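Local atomic coordinates of methyltransferase (Streptomyces regensis, PDB entry 5N5D), a protein that probably transfers a methyl group from S-adenosylmethionine to a hydroxyl oxygen of a precursor in the biosynthesis of tomaymycin. Residues V90-E95 with D124-L129. Sequence-based numbering, arbitrary orientation.
Sequences VTIEWE and DILPTL. With SAM (S-adenosylmethionine), chain H.
I92 and I125 pass each other in opposite directions, and I92, followed outward from CB, makes the largest contribution to the buried surface. Its CG2, anti to the backbone N, lies 3.5 Å from I125 CD1, though I125 is modelled in two conformers and its approaches given here belong to one of them. The other branch starts at CG1, 4.0 Å from I125 CG2, and ends at CD1. With chi2 extended (172°), this methyl touches both I125 CG2 and L126 CD2, the latter 3.9 Å away, the side chains of I92 and L126 crossing at about a right angle, with L129 CD1 slightly farther off. Two residues back along the strand, V90 meets L129 tip to tip, CG1 to CD1 at 3.9 Å. No hydrogen bond joins the segments, so the contact is purely apolar: V90 and I92 of strand 88-93 pack against residues 125-129, on one face of the parallel part of a Rossmann-like sheet. T91 and E93 point away, and E93, at the carboxyl end of the strand, holds the cofactor ribose, an acidic position familiar from this methyltransferase fold. Its bent chain (chi2 56°) presents OE1 to SAM O3' at 2.7 Å and OE2 to SAM O2' at 2.6 Å. E95 N also reaches OE2, nearly straight at 169° and on the anti side, while F71 N binds OE1, so backbone donors fix the carboxylate's rotation. Replacing E93 by alanine is likely to leave both ribose hydroxyls without this acceptor, and the N-H groups of E95 and F71 without their carboxylate partner. Beyond it, W94 CB lies 3.4 Å from SAM N3 of the adenine.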
ATOM      1  N   VAL A  90      -9.317 -18.331   4.541  1.00 15.02           N
ATOM      2  CA  VAL A  90      -9.995 -18.689   5.778  1.00 14.36           C
ATOM      3  C   VAL A  90     -10.477 -17.386   6.387  1.00 15.05           C
ATOM      4  O   VAL A  90      -9.670 -16.490   6.647  1.00 15.32           O
ATOM      5  CB  VAL A  90      -9.056 -19.443   6.731  1.00 14.62           C
ATOM      6  CG1 VAL A  90      -9.779 -19.812   8.023  1.00 17.16           C
ATOM      7  CG2 VAL A  90      -8.507 -20.695   6.058  1.00 16.58           C
ATOM      8  N   THR A  91     -11.784 -17.254   6.594  1.00 14.74           N
ATOM      9  CA  THR A  91     -12.323 -16.004   7.108  1.00 14.90           C
ATOM     10  C   THR A  91     -13.244 -16.267   8.292  1.00 15.85           C
ATOM     11  O   THR A  91     -13.943 -17.282   8.344  1.00 17.03           O
ATOM     12  CB  THR A  91     -13.044 -15.213   5.995  1.00 14.80           C
ATOM     13  OG1 THR A  91     -13.435 -13.933   6.500  1.00 15.86           O
ATOM     14  CG2 THR A  91     -14.248 -15.982   5.448  1.00 16.27           C
ATOM     15  N   ILE A  92     -13.213 -15.343   9.254  1.00 14.06           N
ATOM     16  CA  ILE A  92     -13.877 -15.488  10.545  1.00 14.13           C
ATOM     17  C   ILE A  92     -14.850 -14.336  10.751  1.00 14.21           C
ATOM     18  O   ILE A  92     -14.492 -13.168  10.562  1.00 14.85           O
ATOM     19  CB  ILE A  92     -12.867 -15.505  11.709  1.00 15.55           C
ATOM     20  CG1 ILE A  92     -11.806 -16.583  11.495  1.00 14.75           C
ATOM     21  CG2 ILE A  92     -13.607 -15.707  13.036  1.00 19.41           C
ATOM     22  CD1 ILE A  92     -10.659 -16.526  12.498  1.00 17.15           C
ATOM     23  N   GLU A  93     -16.051 -14.663  11.226  1.00 15.26           N
ATOM     24  CA  GLU A  93     -17.082 -13.666  11.503  1.00 16.81           C
ATOM     25  C   GLU A  93     -17.908 -14.088  12.710  1.00 17.56           C
ATOM     26  O   GLU A  93     -18.370 -15.229  12.780  1.00 17.96           O
ATOM     27  CB  GLU A  93     -17.989 -13.480  10.281  1.00 17.26           C
ATOM     28  CG  GLU A  93     -19.230 -12.626  10.528  1.00 19.13           C
ATOM     29  CD  GLU A  93     -18.887 -11.261  11.071  1.00 19.96           C
ATOM     30  OE1 GLU A  93     -17.981 -10.607  10.506  1.00 18.05           O
ATOM     31  OE2 GLU A  93     -19.510 -10.843  12.071  1.00 20.13           O
ATOM     32  N   TRP A  94     -18.121 -13.151  13.638  1.00 17.87           N
ATOM     33  CA  TRP A  94     -18.853 -13.430  14.871  1.00 23.61           C
ATOM     34  C   TRP A  94     -20.362 -13.531  14.657  1.00 21.63           C
ATOM     35  O   TRP A  94     -21.021 -14.338  15.325  1.00 23.23           O
ATOM     36  CB  TRP A  94     -18.520 -12.340  15.898  1.00 33.89           C
ATOM     37  CG  TRP A  94     -19.473 -12.201  17.040  1.00 56.98           C
ATOM     38  CD1 TRP A  94     -20.324 -11.158  17.271  1.00 71.28           C
ATOM     39  CD2 TRP A  94     -19.664 -13.120  18.121  1.00 71.70           C
ATOM     40  NE1 TRP A  94     -21.036 -11.374  18.425  1.00 82.03           N
ATOM     41  CE2 TRP A  94     -20.650 -12.572  18.966  1.00 83.12           C
ATOM     42  CE3 TRP A  94     -19.102 -14.355  18.454  1.00 77.01           C
ATOM     43  CZ2 TRP A  94     -21.086 -13.217  20.121  1.00 91.07           C
ATOM     44  CZ3 TRP A  94     -19.538 -14.994  19.602  1.00 84.89           C
ATOM     45  CH2 TRP A  94     -20.517 -14.423  20.422  1.00 90.88           C
ATOM     46  N   GLU A  95     -20.928 -12.747  13.740  1.00 20.54           N
ATOM     47  CA  GLU A  95     -22.371 -12.696  13.541  0.56 22.44           C
ATOM     48  C   GLU A  95     -22.770 -13.664  12.431  1.00 17.61           C
ATOM     49  O   GLU A  95     -22.373 -13.489  11.275  1.00 20.48           O
ATOM     50  CB  GLU A  95     -22.801 -11.272  13.197  0.56 22.91           C
ATOM     51  CG  GLU A  95     -24.296 -11.025  13.259  0.56 28.69           C
ATOM     52  CD  GLU A  95     -24.854 -11.155  14.662  0.56 33.77           C
ATOM     53  OE1 GLU A  95     -25.653 -12.083  14.900  0.56 35.42           O
ATOM     54  OE2 GLU A  95     -24.486 -10.333  15.528  0.56 36.82           O
ATOM     55  N   ASP A 124     -11.561 -17.490  19.837  1.00 21.89           N
ATOM     56  CA  ASP A 124     -11.884 -18.900  20.030  1.00 22.80           C
ATOM     57  C   ASP A 124     -11.525 -19.730  18.805  1.00 21.99           C
ATOM     58  O   ASP A 124     -11.116 -20.888  18.940  1.00 23.50           O
ATOM     59  CB  ASP A 124     -13.376 -19.067  20.337  1.00 24.70           C
ATOM     60  CG  ASP A 124     -13.780 -18.465  21.672  1.00 28.79           C
ATOM     61  OD1 ASP A 124     -12.918 -18.341  22.566  1.00 30.09           O
ATOM     62  OD2 ASP A 124     -14.978 -18.132  21.835  1.00 30.63           O
ATOM     63  N   ILE A 125     -11.655 -19.148  17.612  1.00 19.60           N
ATOM     64  CA  ILE A 125     -11.461 -19.907  16.380  0.69 19.93           C
ATOM     65  C   ILE A 125      -9.986 -19.989  16.011  1.00 19.80           C
ATOM     66  O   ILE A 125      -9.512 -21.035  15.553  1.00 20.20           O
ATOM     67  CB  ILE A 125     -12.297 -19.276  15.253  0.69 21.53           C
ATOM     68  CG1 ILE A 125     -13.783 -19.510  15.526  0.69 22.78           C
ATOM     69  CG2 ILE A 125     -11.901 -19.845  13.892  0.69 21.45           C
ATOM     70  CD1 ILE A 125     -14.684 -18.487  14.903  0.69 22.10           C
ATOM     71  N   LEU A 126      -9.244 -18.897  16.185  1.00 19.82           N
ATOM     72  CA  LEU A 126      -7.858 -18.842  15.720  1.00 18.30           C
ATOM     73  C   LEU A 126      -7.002 -20.016  16.185  1.00 19.17           C
ATOM     74  O   LEU A 126      -6.281 -20.588  15.352  1.00 19.18           O
ATOM     75  CB  LEU A 126      -7.252 -17.497  16.146  1.00 17.13           C
ATOM     76  CG  LEU A 126      -7.752 -16.302  15.318  1.00 16.68           C
ATOM     77  CD1 LEU A 126      -7.499 -14.970  16.024  1.00 17.30           C
ATOM     78  CD2 LEU A 126      -7.099 -16.300  13.950  1.00 16.65           C
ATOM     79  N   PRO A 127      -7.023 -20.435  17.452  1.00 18.73           N
ATOM     80  CA  PRO A 127      -6.187 -21.590  17.824  1.00 20.31           C
ATOM     81  C   PRO A 127      -6.518 -22.854  17.051  1.00 21.19           C
ATOM     82  O   PRO A 127      -5.633 -23.702  16.868  1.00 24.55           O
ATOM     83  CB  PRO A 127      -6.446 -21.756  19.331  1.00 22.92           C
ATOM     84  CG  PRO A 127      -7.607 -20.894  19.651  1.00 24.39           C
ATOM     85  CD  PRO A 127      -7.653 -19.810  18.626  1.00 21.99           C
ATOM     86  N   THR A 128      -7.760 -23.004  16.577  1.00 19.93           N
ATOM     87  CA  THR A 128      -8.152 -24.195  15.827  1.00 22.31           C
ATOM     88  C   THR A 128      -7.575 -24.216  14.422  1.00 22.98           C
ATOM     89  O   THR A 128      -7.677 -25.245  13.743  1.00 24.62           O
ATOM     90  CB  THR A 128      -9.678 -24.311  15.723  1.00 25.17           C
ATOM     91  OG1 THR A 128     -10.175 -23.412  14.720  1.00 25.47           O
ATOM     92  CG2 THR A 128     -10.350 -24.007  17.061  1.00 27.75           C
ATOM     93  N   LEU A 129      -6.986 -23.113  13.974  1.00 22.08           N
ATOM     94  CA  LEU A 129      -6.425 -23.013  12.636  1.00 22.47           C
ATOM     95  C   LEU A 129      -4.956 -23.404  12.575  1.00 22.41           C
ATOM     96  O   LEU A 129      -4.396 -23.485  11.476  1.00 21.71           O
ATOM     97  CB  LEU A 129      -6.596 -21.584  12.109  1.00 21.03           C
ATOM     98  CG  LEU A 129      -8.030 -21.044  12.101  1.00 19.26           C
ATOM     99  CD1 LEU A 129      -8.052 -19.664  11.474  1.00 19.33           C
ATOM    100  CD2 LEU A 129      -8.992 -21.982  11.372  1.00 20.33           C
TER
HETATM  101  N   SAM H 306     -13.575  -6.963   6.308  1.00 16.05           N
HETATM  102  CA  SAM H 306     -14.938  -6.520   5.951  1.00 16.39           C
HETATM  103  C   SAM H 306     -14.918  -5.768   4.581  1.00 18.37           C
HETATM  104  O   SAM H 306     -13.991  -4.945   4.405  1.00 17.12           O
HETATM  105  OXT SAM H 306     -15.820  -6.033   3.759  1.00 18.13           O
HETATM  106  CB  SAM H 306     -15.522  -5.599   7.050  1.00 16.39           C
HETATM  107  CG  SAM H 306     -15.343  -6.193   8.443  1.00 17.32           C
HETATM  108  SD  SAM H 306     -16.226  -5.133   9.612  1.00 21.60           S
HETATM  109  CE  SAM H 306     -15.140  -3.759   9.698  1.00 21.28           C
HETATM  110  C5' SAM H 306     -15.840  -5.899  11.224  1.00 20.70           C
HETATM  111  C4' SAM H 306     -16.485  -7.260  11.399  1.00 20.81           C
HETATM  112  O4' SAM H 306     -15.886  -7.968  12.506  1.00 21.69           O
HETATM  113  C3' SAM H 306     -17.996  -7.221  11.663  1.00 19.34           C
HETATM  114  O3' SAM H 306     -18.667  -8.005  10.682  1.00 19.12           O
HETATM  115  C2' SAM H 306     -18.129  -7.771  13.092  1.00 18.92           C
HETATM  116  O2' SAM H 306     -19.318  -8.528  13.288  1.00 19.71           O
HETATM  117  C1' SAM H 306     -16.906  -8.674  13.175  1.00 20.95           C
HETATM  118  N9  SAM H 306     -16.448  -8.963  14.529  1.00 19.22           N
HETATM  119  C8  SAM H 306     -16.406  -8.106  15.595  1.00 19.40           C
HETATM  120  N7  SAM H 306     -15.883  -8.626  16.680  1.00 18.61           N
HETATM  121  C5  SAM H 306     -15.557  -9.920  16.298  1.00 18.95           C
HETATM  122  C6  SAM H 306     -14.945 -10.985  16.984  1.00 18.57           C
HETATM  123  N6  SAM H 306     -14.543 -10.913  18.259  1.00 20.80           N
HETATM  124  N1  SAM H 306     -14.748 -12.139  16.308  1.00 18.46           N
HETATM  125  C2  SAM H 306     -15.145 -12.212  15.033  1.00 19.33           C
HETATM  126  N3  SAM H 306     -15.733 -11.275  14.284  1.00 18.85           N
HETATM  127  C4  SAM H 306     -15.908 -10.143  14.978  1.00 18.93           C